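Local coordinates for protein hypoxanthine phosphoribosyltransferase (PDB 7CMJ) that catalyses transfer of the 5-phosphoribosyl group from phosphoribosylpyrophosphate onto hypoxanthine or guanine, making IMP or GMP in purine salvage, at residues Leu62-Gly67 with Glu89-Ser94; Ser68-Ala73 with Ile180-Asp185; His120-Glu125 with Lys150-Leu155. All blocks are in the same frame, centred on the assembly; numbering follows the deposited sequence.

Contact 1. Residues Leu62-Gly67 with Glu89-Ser94; sequences LCVLKG and EFICAS. With PO4 (phosphate ion), chain E.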
loop_
_atom_site.group_PDB
_atom_site.type_symbol
_atom_site.label_atom_id
_atom_site.label_comp_id
_atom_site.label_asym_id
_atom_site.label_seq_id
_atom_site.Cartn_x
_atom_site.Cartn_y
_atom_site.Cartn_z
ATOM N N LEU A 62 -17.913 0.298 1.901
ATOM C CA LEU A 62 -16.634 -0.023 1.286
ATOM C C LEU A 62 -16.516 0.742 -0.024
ATOM O O LEU A 62 -16.955 0.282 -1.073
ATOM C CB LEU A 62 -16.526 -1.516 1.066
ATOM C CG LEU A 62 -15.486 -2.164 1.949
ATOM C CD1 LEU A 62 -15.180 -3.407 1.236
ATOM C CD2 LEU A 62 -14.258 -1.297 2.022
ATOM N N CYS A 63 -15.904 1.912 0.036
ATOM C CA CYS A 63 -15.731 2.750 -1.141
ATOM C C CYS A 63 -14.581 2.211 -1.989
ATOM O O CYS A 63 -13.407 2.307 -1.604
ATOM C CB CYS A 63 -15.471 4.189 -0.717
ATOM S SG CYS A 63 -15.244 5.285 -2.101
ATOM N N VAL A 64 -14.912 1.650 -3.148
ATOM C CA VAL A 64 -13.892 1.254 -4.112
ATOM C C VAL A 64 -13.403 2.505 -4.821
ATOM O O VAL A 64 -14.175 3.202 -5.491
ATOM C CB VAL A 64 -14.447 0.237 -5.115
ATOM C CG1 VAL A 64 -13.349 -0.231 -6.028
ATOM C CG2 VAL A 64 -15.121 -0.939 -4.388
ATOM N N LEU A 65 -12.131 2.816 -4.656
ATOM C CA LEU A 65 -11.580 4.014 -5.265
ATOM C C LEU A 65 -11.218 3.759 -6.724
ATOM O O LEU A 65 -10.942 2.623 -7.121
ATOM C CB LEU A 65 -10.356 4.465 -4.485
ATOM C CG LEU A 65 -10.707 4.957 -3.091
ATOM C CD1 LEU A 65 -9.428 5.025 -2.278
ATOM C CD2 LEU A 65 -11.337 6.317 -3.202
ATOM N N LYS A 66 -11.259 4.817 -7.538
ATOM C CA LYS A 66 -11.691 6.158 -7.134
ATOM C C LYS A 66 -13.160 6.435 -7.400
ATOM O O LYS A 66 -13.762 7.247 -6.710
ATOM C CB LYS A 66 -10.901 7.224 -7.875
ATOM C CG LYS A 66 -9.409 7.107 -7.829
ATOM C CD LYS A 66 -8.839 8.221 -8.686
ATOM C CE LYS A 66 -7.326 8.256 -8.684
ATOM N NZ LYS A 66 -6.913 9.268 -9.676
ATOM N N GLY A 67 -13.723 5.764 -8.410
ATOM C CA GLY A 67 -15.013 6.146 -8.976
ATOM C C GLY A 67 -16.169 6.245 -7.996
ATOM O O GLY A 67 -17.142 6.972 -8.269
ATOM N N GLU A 89 -14.862 2.692 4.902
ATOM C CA GLU A 89 -13.531 2.202 4.595
ATOM C C GLU A 89 -13.281 2.342 3.102
ATOM O O GLU A 89 -14.209 2.274 2.292
ATOM C CB GLU A 89 -13.372 0.752 5.036
ATOM C CG GLU A 89 -13.433 0.576 6.544
ATOM C CD GLU A 89 -12.192 1.112 7.248
ATOM O OE1 GLU A 89 -12.228 1.204 8.492
ATOM O OE2 GLU A 89 -11.186 1.450 6.568
ATOM N N PHE A 90 -12.023 2.561 2.742
ATOM C CA PHE A 90 -11.641 2.695 1.345
ATOM C C PHE A 90 -10.667 1.596 0.965
ATOM O O PHE A 90 -9.778 1.232 1.744
ATOM C CB PHE A 90 -11.014 4.047 1.076
ATOM C CG PHE A 90 -11.846 5.186 1.560
ATOM C CD1 PHE A 90 -12.640 5.911 0.673
ATOM C CD2 PHE A 90 -11.855 5.529 2.910
ATOM C CE1 PHE A 90 -13.412 6.947 1.118
ATOM C CE2 PHE A 90 -12.626 6.574 3.363
ATOM C CZ PHE A 90 -13.410 7.285 2.463
ATOM N N ILE A 91 -10.841 1.064 -0.235
ATOM C CA ILE A 91 -9.846 0.183 -0.816
ATOM C C ILE A 91 -9.480 0.731 -2.184
ATOM O O ILE A 91 -10.232 1.483 -2.803
ATOM C CB ILE A 91 -10.324 -1.275 -0.910
ATOM C CG1 ILE A 91 -11.463 -1.412 -1.908
ATOM C CG2 ILE A 91 -10.772 -1.781 0.453
ATOM C CD1 ILE A 91 -11.761 -2.886 -2.212
ATOM N N CYS A 92 -8.289 0.372 -2.637
ATOM C CA CYS A 92 -7.828 0.802 -3.947
ATOM C C CYS A 92 -7.035 -0.338 -4.555
ATOM O O CYS A 92 -6.114 -0.861 -3.926
ATOM C CB CYS A 92 -6.981 2.078 -3.866
ATOM S SG CYS A 92 -6.589 2.834 -5.475
ATOM N N ALA A 93 -7.412 -0.741 -5.752
ATOM C CA ALA A 93 -6.766 -1.862 -6.395
ATOM C C ALA A 93 -6.337 -1.471 -7.798
ATOM O O ALA A 93 -7.030 -0.723 -8.497
ATOM C CB ALA A 93 -7.678 -3.075 -6.431
ATOM N N SER A 94 -5.174 -1.968 -8.190
ATOM C CA SER A 94 -4.629 -1.748 -9.516
ATOM C C SER A 94 -4.824 -3.020 -10.333
ATOM O O SER A 94 -4.788 -4.130 -9.790
ATOM C CB SER A 94 -3.152 -1.338 -9.395
ATOM O OG SER A 94 -2.343 -1.800 -10.461
HETATM P P PO4 E . -11.537 4.366 -11.324
HETATM O O1 PO4 E . -11.121 2.922 -11.409
HETATM O O2 PO4 E . -10.862 5.031 -10.161
HETATM O O3 PO4 E . -11.140 5.058 -12.605
HETATM O O4 PO4 E . -13.020 4.401 -11.091
#
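C63 and F90 pair side by side on two parallel strands, their side chains on the same face of the sheet. C63 N donates to E89 O at 2.8 Å. I91 N returns a bond to C63 O at 3.2 Å. L65 N then donates to I91 O at 3.0 Å. The axes of the two short strands make an angle of 30°.

L65 makes the main side-chain bridge from 62-67. Its CB sits 3.4 Å from I91 O and also nears CB of C92. CG stays beside the same carbonyl oxygen. At the tip the two methyls part: CD1 goes to F90 CB at 3.8 Å, and CD2 approaches F90 CD1. CG lies beside the backbone N (chi1 -68°), and this sends the branch across F90. C63 reaches the same ring with CB, 3.6 Å from F90 CD1. Its SG lies farther along, an oblique sulfur-aromatic contact.

L62, V64 and I91 share the other face of the sheet. L62 CD2 touches I91 CG2 at 3.9 Å. E89 starts on that face too, but its carboxylate leads away to the backbone N atoms of R113 and D114 and to K66 of the second subunit.

The peptide bond before K66 is cis. K66 N donates to phosphate O2 at 2.7 Å, and G67 N makes a weak bond to O4; R191, and R113 of the second subunit, also bind the ion. K66 CB points away from 89-94 and the chain beyond it is extended; NZ pairs with E188 and with E89 of the second subunit.

Strand 59-64, helix 69-81 and strand 86-94 form a beta-alpha-beta unit. The cis-peptide loop after its first strand is consistent with the pyrophosphate-binding loop of type I phosphoribosyltransferases.

Contact 2. Residues Ser68-Ala73 with Ile180-Asp185; sequences SFIFTA and IGYGMD. With MG (magnesium ion), chain C.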
loop_
_atom_site.group_PDB
_atom_site.type_symbol
_atom_site.label_atom_id
_atom_site.label_comp_id
_atom_site.label_asym_id
_atom_site.label_seq_id
_atom_site.Cartn_x
_atom_site.Cartn_y
_atom_site.Cartn_z
ATOM N N SER A 68 -16.100 5.535 -6.865
ATOM C CA SER A 68 -17.229 5.489 -5.940
ATOM C C SER A 68 -17.267 6.664 -4.969
ATOM O O SER A 68 -18.215 6.761 -4.177
ATOM C CB SER A 68 -17.216 4.184 -5.149
ATOM O OG SER A 68 -17.454 3.091 -6.018
ATOM N N PHE A 69 -16.286 7.568 -5.021
ATOM C CA PHE A 69 -16.089 8.427 -3.861
ATOM C C PHE A 69 -17.155 9.514 -3.756
ATOM O O PHE A 69 -17.694 9.754 -2.669
ATOM C CB PHE A 69 -14.667 8.981 -3.864
ATOM C CG PHE A 69 -14.488 10.298 -4.563
ATOM C CD1 PHE A 69 -14.422 11.478 -3.835
ATOM C CD2 PHE A 69 -14.298 10.350 -5.929
ATOM C CE1 PHE A 69 -14.215 12.685 -4.466
ATOM C CE2 PHE A 69 -14.083 11.545 -6.562
ATOM C CZ PHE A 69 -14.043 12.719 -5.836
ATOM N N ILE A 70 -17.513 10.158 -4.858
ATOM C CA ILE A 70 -18.618 11.093 -4.757
ATOM C C ILE A 70 -19.890 10.352 -4.385
ATOM O O ILE A 70 -20.643 10.783 -3.500
ATOM C CB ILE A 70 -18.755 11.885 -6.060
ATOM C CG1 ILE A 70 -17.673 12.965 -6.086
ATOM C CG2 ILE A 70 -20.175 12.445 -6.201
ATOM C CD1 ILE A 70 -17.605 13.709 -7.384
ATOM N N PHE A 71 -20.124 9.200 -5.014
ATOM C CA PHE A 71 -21.327 8.428 -4.717
ATOM C C PHE A 71 -21.350 7.990 -3.265
ATOM O O PHE A 71 -22.414 7.990 -2.633
ATOM C CB PHE A 71 -21.410 7.213 -5.632
ATOM C CG PHE A 71 -22.572 6.310 -5.348
ATOM C CD1 PHE A 71 -23.820 6.823 -5.061
ATOM C CD2 PHE A 71 -22.419 4.929 -5.403
ATOM C CE1 PHE A 71 -24.900 5.976 -4.812
ATOM C CE2 PHE A 71 -23.487 4.082 -5.160
ATOM C CZ PHE A 71 -24.729 4.607 -4.865
ATOM N N THR A 72 -20.184 7.615 -2.721
ATOM C CA THR A 72 -20.102 7.232 -1.313
ATOM C C THR A 72 -20.454 8.413 -0.424
ATOM O O THR A 72 -21.268 8.288 0.504
ATOM C CB THR A 72 -18.699 6.694 -0.977
ATOM O OG1 THR A 72 -18.509 5.421 -1.603
ATOM C CG2 THR A 72 -18.524 6.520 0.521
ATOM N N ALA A 73 -19.873 9.582 -0.720
ATOM C CA ALA A 73 -20.111 10.755 0.119
ATOM C C ALA A 73 -21.592 11.128 0.143
ATOM O O ALA A 73 -22.146 11.441 1.207
ATOM C CB ALA A 73 -19.256 11.930 -0.351
ATOM N N ILE A 180 -19.271 9.829 -17.824
ATOM C CA ILE A 180 -18.386 10.691 -17.070
ATOM C C ILE A 180 -19.224 11.374 -15.998
ATOM O O ILE A 180 -20.457 11.324 -16.013
ATOM C CB ILE A 180 -17.679 11.725 -17.965
ATOM C CG1 ILE A 180 -18.691 12.398 -18.874
ATOM C CG2 ILE A 180 -16.673 11.057 -18.840
ATOM C CD1 ILE A 180 -18.085 13.488 -19.680
ATOM N N GLY A 181 -18.535 12.014 -15.056
ATOM C CA GLY A 181 -19.185 12.808 -14.038
ATOM C C GLY A 181 -19.500 12.015 -12.787
ATOM O O GLY A 181 -19.383 10.790 -12.736
ATOM N N TYR A 182 -19.914 12.750 -11.755
ATOM C CA TYR A 182 -20.311 12.174 -10.469
ATOM C C TYR A 182 -19.267 11.178 -9.972
ATOM O O TYR A 182 -19.575 10.059 -9.570
ATOM C CB TYR A 182 -21.705 11.534 -10.552
ATOM C CG TYR A 182 -22.399 11.416 -9.202
ATOM C CD1 TYR A 182 -22.931 12.543 -8.573
ATOM C CD2 TYR A 182 -22.511 10.181 -8.548
ATOM C CE1 TYR A 182 -23.558 12.455 -7.338
ATOM C CE2 TYR A 182 -23.132 10.081 -7.303
ATOM C CZ TYR A 182 -23.654 11.228 -6.703
ATOM O OH TYR A 182 -24.278 11.146 -5.476
ATOM N N GLY A 183 -18.005 11.596 -10.012
ATOM C CA GLY A 183 -16.906 10.761 -9.585
ATOM C C GLY A 183 -16.276 9.921 -10.676
ATOM O O GLY A 183 -15.101 9.559 -10.557
ATOM N N MET A 184 -17.012 9.602 -11.730
ATOM C CA MET A 184 -16.505 8.730 -12.780
ATOM C C MET A 184 -15.750 9.532 -13.832
ATOM O O MET A 184 -16.048 10.704 -14.079
ATOM C CB MET A 184 -17.647 7.941 -13.418
ATOM C CG MET A 184 -18.371 7.084 -12.401
ATOM S SD MET A 184 -19.920 6.413 -13.016
ATOM C CE MET A 184 -20.921 7.903 -13.079
ATOM N N ASP A 185 -14.767 8.880 -14.457
ATOM C CA ASP A 185 -13.707 9.574 -15.172
ATOM C C ASP A 185 -13.623 9.167 -16.636
ATOM O O ASP A 185 -14.091 8.103 -17.057
ATOM C CB ASP A 185 -12.332 9.328 -14.518
ATOM C CG ASP A 185 -11.704 7.996 -14.935
ATOM O OD1 ASP A 185 -12.306 6.932 -14.658
ATOM O OD2 ASP A 185 -10.601 8.009 -15.534
HETATM MG MG MG C . -11.901 4.811 -14.701
HETATM O O HOH W 1 -9.697 4.684 -15.464
HETATM O O HOH W 2 -13.400 4.873 -16.656
HETATM O O HOH W 3 -13.992 5.252 -13.914
#
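I70 and G183 bring the two backbones to a CA-CA distance of 5.1 Å. Segment 68-73 holds the first turn of helix 69-81. Segment 180-185 makes a type I' turn from G181 to M184, closed by M184 N to G181 O and by G181 N to M184 O. G183 has positive phi, and its CA lies against the first helical turn.

The side chains meet by apolar contact. I70 CG2 sits over the centre of one face of the Y182 ring, 3.5 Å from the centroid and 10° off the normal. This is a CH-pi contact. CG2 lies anti to the backbone N of I70, while CG1 takes the place beside that N (chi1 -77°) and carries CD1 to G183 N at 3.4 Å. One isoleucine thus meets both the ring and the turn. F71 meets the same ring farther out, with CB 3.7 Å from Y182 CE2. F69 CE2 comes to 4.2 Å from G183 CA.

Polar groups are bonded within or beyond the pair. S68 O accepts from T72 N and from T72 OG1, the hydroxyl lying above the carbonyl plane. Y182 OH bonds to D74. R77 of the second subunit packs on I70 and Y182.

D185 leaves the turn and binds magnesium through OD1 at 2.2 Å. Three waters also bind the ion, at 2.3 to 2.5 Å. OD2 instead accepts from E188 N. The chemistry is therefore divided: apolar contacts join the turn to the helix, and the metal ligand follows directly. D185 itself does not touch 68-73; it binds magnesium here and probably also belongs to the GMP site.

Contact 3. Residues His120-Glu125 with Lys150-Leu155; sequences HILIVE and KTVVLL. With BA (barium ion), chain D.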
loop_
_atom_site.group_PDB
_atom_site.type_symbol
_atom_site.label_atom_id
_atom_site.label_comp_id
_atom_site.label_asym_id
_atom_site.label_seq_id
_atom_site.Cartn_x
_atom_site.Cartn_y
_atom_site.Cartn_z
ATOM N N HIS A 120 -21.320 -5.897 9.070
ATOM C CA HIS A 120 -22.112 -5.840 7.853
ATOM C C HIS A 120 -21.470 -4.853 6.890
ATOM O O HIS A 120 -21.343 -3.661 7.193
ATOM C CB HIS A 120 -23.564 -5.477 8.143
ATOM C CG HIS A 120 -24.226 -6.373 9.146
ATOM N ND1 HIS A 120 -24.655 -7.651 8.845
ATOM C CD2 HIS A 120 -24.572 -6.159 10.438
ATOM C CE1 HIS A 120 -25.215 -8.192 9.914
ATOM N NE2 HIS A 120 -25.182 -7.306 10.894
ATOM N N ILE A 121 -21.082 -5.350 5.724
ATOM C CA ILE A 121 -20.339 -4.564 4.752
ATOM C C ILE A 121 -21.172 -4.382 3.501
ATOM O O ILE A 121 -21.801 -5.328 3.006
ATOM C CB ILE A 121 -19.004 -5.225 4.377
ATOM C CG1 ILE A 121 -18.181 -5.521 5.622
ATOM C CG2 ILE A 121 -18.259 -4.350 3.361
ATOM C CD1 ILE A 121 -17.032 -6.372 5.282
ATOM N N LEU A 122 -21.147 -3.174 2.975
ATOM C CA LEU A 122 -21.743 -2.856 1.691
ATOM C C LEU A 122 -20.628 -2.362 0.778
ATOM O O LEU A 122 -20.030 -1.314 1.037
ATOM C CB LEU A 122 -22.836 -1.811 1.862
ATOM C CG LEU A 122 -23.801 -1.646 0.694
ATOM C CD1 LEU A 122 -24.471 -2.974 0.420
ATOM C CD2 LEU A 122 -24.833 -0.552 1.025
ATOM N N ILE A 123 -20.316 -3.134 -0.260
ATOM C CA ILE A 123 -19.342 -2.707 -1.261
ATOM C C ILE A 123 -19.999 -1.635 -2.121
ATOM O O ILE A 123 -21.059 -1.869 -2.716
ATOM C CB ILE A 123 -18.861 -3.889 -2.117
ATOM C CG1 ILE A 123 -18.118 -4.908 -1.259
ATOM C CG2 ILE A 123 -17.966 -3.407 -3.244
ATOM C CD1 ILE A 123 -17.659 -6.131 -2.029
ATOM N N VAL A 124 -19.383 -0.454 -2.181
ATOM C CA VAL A 124 -19.933 0.674 -2.923
ATOM C C VAL A 124 -19.232 0.789 -4.269
ATOM O O VAL A 124 -18.019 1.013 -4.337
ATOM C CB VAL A 124 -19.818 1.982 -2.138
ATOM C CG1 VAL A 124 -20.356 3.139 -2.991
ATOM C CG2 VAL A 124 -20.569 1.858 -0.827
ATOM N N GLU A 125 -20.007 0.668 -5.338
ATOM C CA GLU A 125 -19.493 0.739 -6.693
ATOM C C GLU A 125 -20.293 1.746 -7.519
ATOM O O GLU A 125 -21.500 1.929 -7.324
ATOM C CB GLU A 125 -19.520 -0.655 -7.368
ATOM C CG GLU A 125 -18.259 -1.462 -7.167
ATOM C CD GLU A 125 -17.099 -0.904 -7.966
ATOM O OE1 GLU A 125 -17.318 0.135 -8.621
ATOM O OE2 GLU A 125 -15.987 -1.489 -7.943
ATOM N N LYS A 150 -23.046 -7.284 1.189
ATOM C CA LYS A 150 -23.912 -6.890 0.078
ATOM C C LYS A 150 -23.206 -5.834 -0.766
ATOM O O LYS A 150 -22.204 -5.242 -0.350
ATOM C CB LYS A 150 -25.270 -6.365 0.573
ATOM C CG LYS A 150 -26.115 -7.379 1.339
ATOM C CD LYS A 150 -26.668 -8.444 0.413
ATOM C CE LYS A 150 -27.077 -9.711 1.165
ATOM N NZ LYS A 150 -28.385 -9.586 1.878
ATOM N N THR A 151 -23.733 -5.589 -1.966
ATOM C CA THR A 151 -23.167 -4.593 -2.873
ATOM C C THR A 151 -24.220 -3.565 -3.289
ATOM O O THR A 151 -25.402 -3.898 -3.463
ATOM C CB THR A 151 -22.586 -5.240 -4.141
ATOM O OG1 THR A 151 -23.657 -5.777 -4.935
ATOM C CG2 THR A 151 -21.601 -6.352 -3.791
ATOM N N VAL A 152 -23.785 -2.317 -3.466
ATOM C CA VAL A 152 -24.635 -1.260 -3.999
ATOM C C VAL A 152 -23.935 -0.660 -5.207
ATOM O O VAL A 152 -22.772 -0.247 -5.121
ATOM C CB VAL A 152 -24.957 -0.173 -2.956
ATOM C CG1 VAL A 152 -23.673 0.526 -2.451
ATOM C CG2 VAL A 152 -25.928 0.842 -3.559
ATOM N N VAL A 153 -24.637 -0.628 -6.333
ATOM C CA VAL A 153 -24.077 -0.149 -7.589
ATOM C C VAL A 153 -24.917 1.022 -8.057
ATOM O O VAL A 153 -26.141 0.907 -8.148
ATOM C CB VAL A 153 -24.026 -1.255 -8.658
ATOM C CG1 VAL A 153 -22.998 -0.885 -9.732
ATOM C CG2 VAL A 153 -23.682 -2.588 -8.019
ATOM N N LEU A 154 -24.263 2.150 -8.344
ATOM C CA LEU A 154 -25.029 3.338 -8.690
ATOM C C LEU A 154 -25.639 3.189 -10.075
ATOM O O LEU A 154 -26.837 3.393 -10.259
ATOM C CB LEU A 154 -24.155 4.597 -8.610
ATOM C CG LEU A 154 -24.880 5.783 -9.257
ATOM C CD1 LEU A 154 -25.956 6.317 -8.290
ATOM C CD2 LEU A 154 -23.895 6.881 -9.649
ATOM N N LEU A 155 -24.848 2.768 -11.035
ATOM C CA LEU A 155 -25.281 2.572 -12.404
ATOM C C LEU A 155 -25.337 1.079 -12.703
ATOM O O LEU A 155 -24.293 0.433 -12.847
ATOM C CB LEU A 155 -24.326 3.268 -13.364
ATOM C CG LEU A 155 -24.316 4.786 -13.320
ATOM C CD1 LEU A 155 -23.470 5.277 -14.479
ATOM C CD2 LEU A 155 -25.744 5.358 -13.390
HETATM BA BA BA D . -15.717 1.398 -9.921
HETATM O O HOH W 4 -15.619 2.896 -7.491
HETATM O O HOH W 5 -16.478 -0.047 -11.807
#
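With CG of L122 opposite the backbone N (chi1 -164°) and its second torsion turned sharply, CD1 comes over the K150 carbonyl, 3.3 Å from K150 O. V152 carries CG1 between its N and carbonyl carbon (chi1 61°), where it meets both L122 and V124. Helix 131-142 connects the two strands in a beta-alpha-beta unit of the phosphoribosyltransferase core.

The strands run parallel, 26° apart. Five backbone bonds join them, from K150 N to I121 O through to L154 N with E125 O.

L122, V124 and V152 lie on one face; V124 and V152 pack on helix 69-81. L122 CD2 approaches V152 CG1 at 3.8 Å, the two side chains crossing at about a right angle. V124 instead lies alongside V152 and points the same way; its CG2 is 3.7 Å from V152 CG1. The opposite face carries I123, T151, E125 and V153. I123 CB meets T151 CG2 at 4.0 Å; the I123 side chain also packs on M138 and M141 of helix 131-142. T151 OG1 bonds to L166 O.

The bonds near the strand ends hold the backbone of E125 while its side chain bends away at CG. D126 also binds the barium. Both residues probably belong to the GMP site. E125 OE1 binds the barium at 2.4 Å, with two waters at 2.9 and 2.5 Å.

Overall arrangement
All three contacts are buried, and contact 3 lies nearest the centre of the chain. Contacts 1 and 3 belong to one sheet, in which strands 59-64 and 120-125 are neighbours; L62 probably bonds to L122 and V124 through the backbone. Contact 2 sets a helix against a loop instead. S68 OG joins it to V124 O of contact 3, and C63 of contact 1 packs on F69 and T72. Contacts 1 and 3 combine backbone bonds with apolar side-chain contacts; contact 2 has no hydrogen bond between its segments. Each ends at a bound ion: phosphate, magnesium or barium. Contacts 1 and 2 also meet the second subunit, while no other chain touches contact 3.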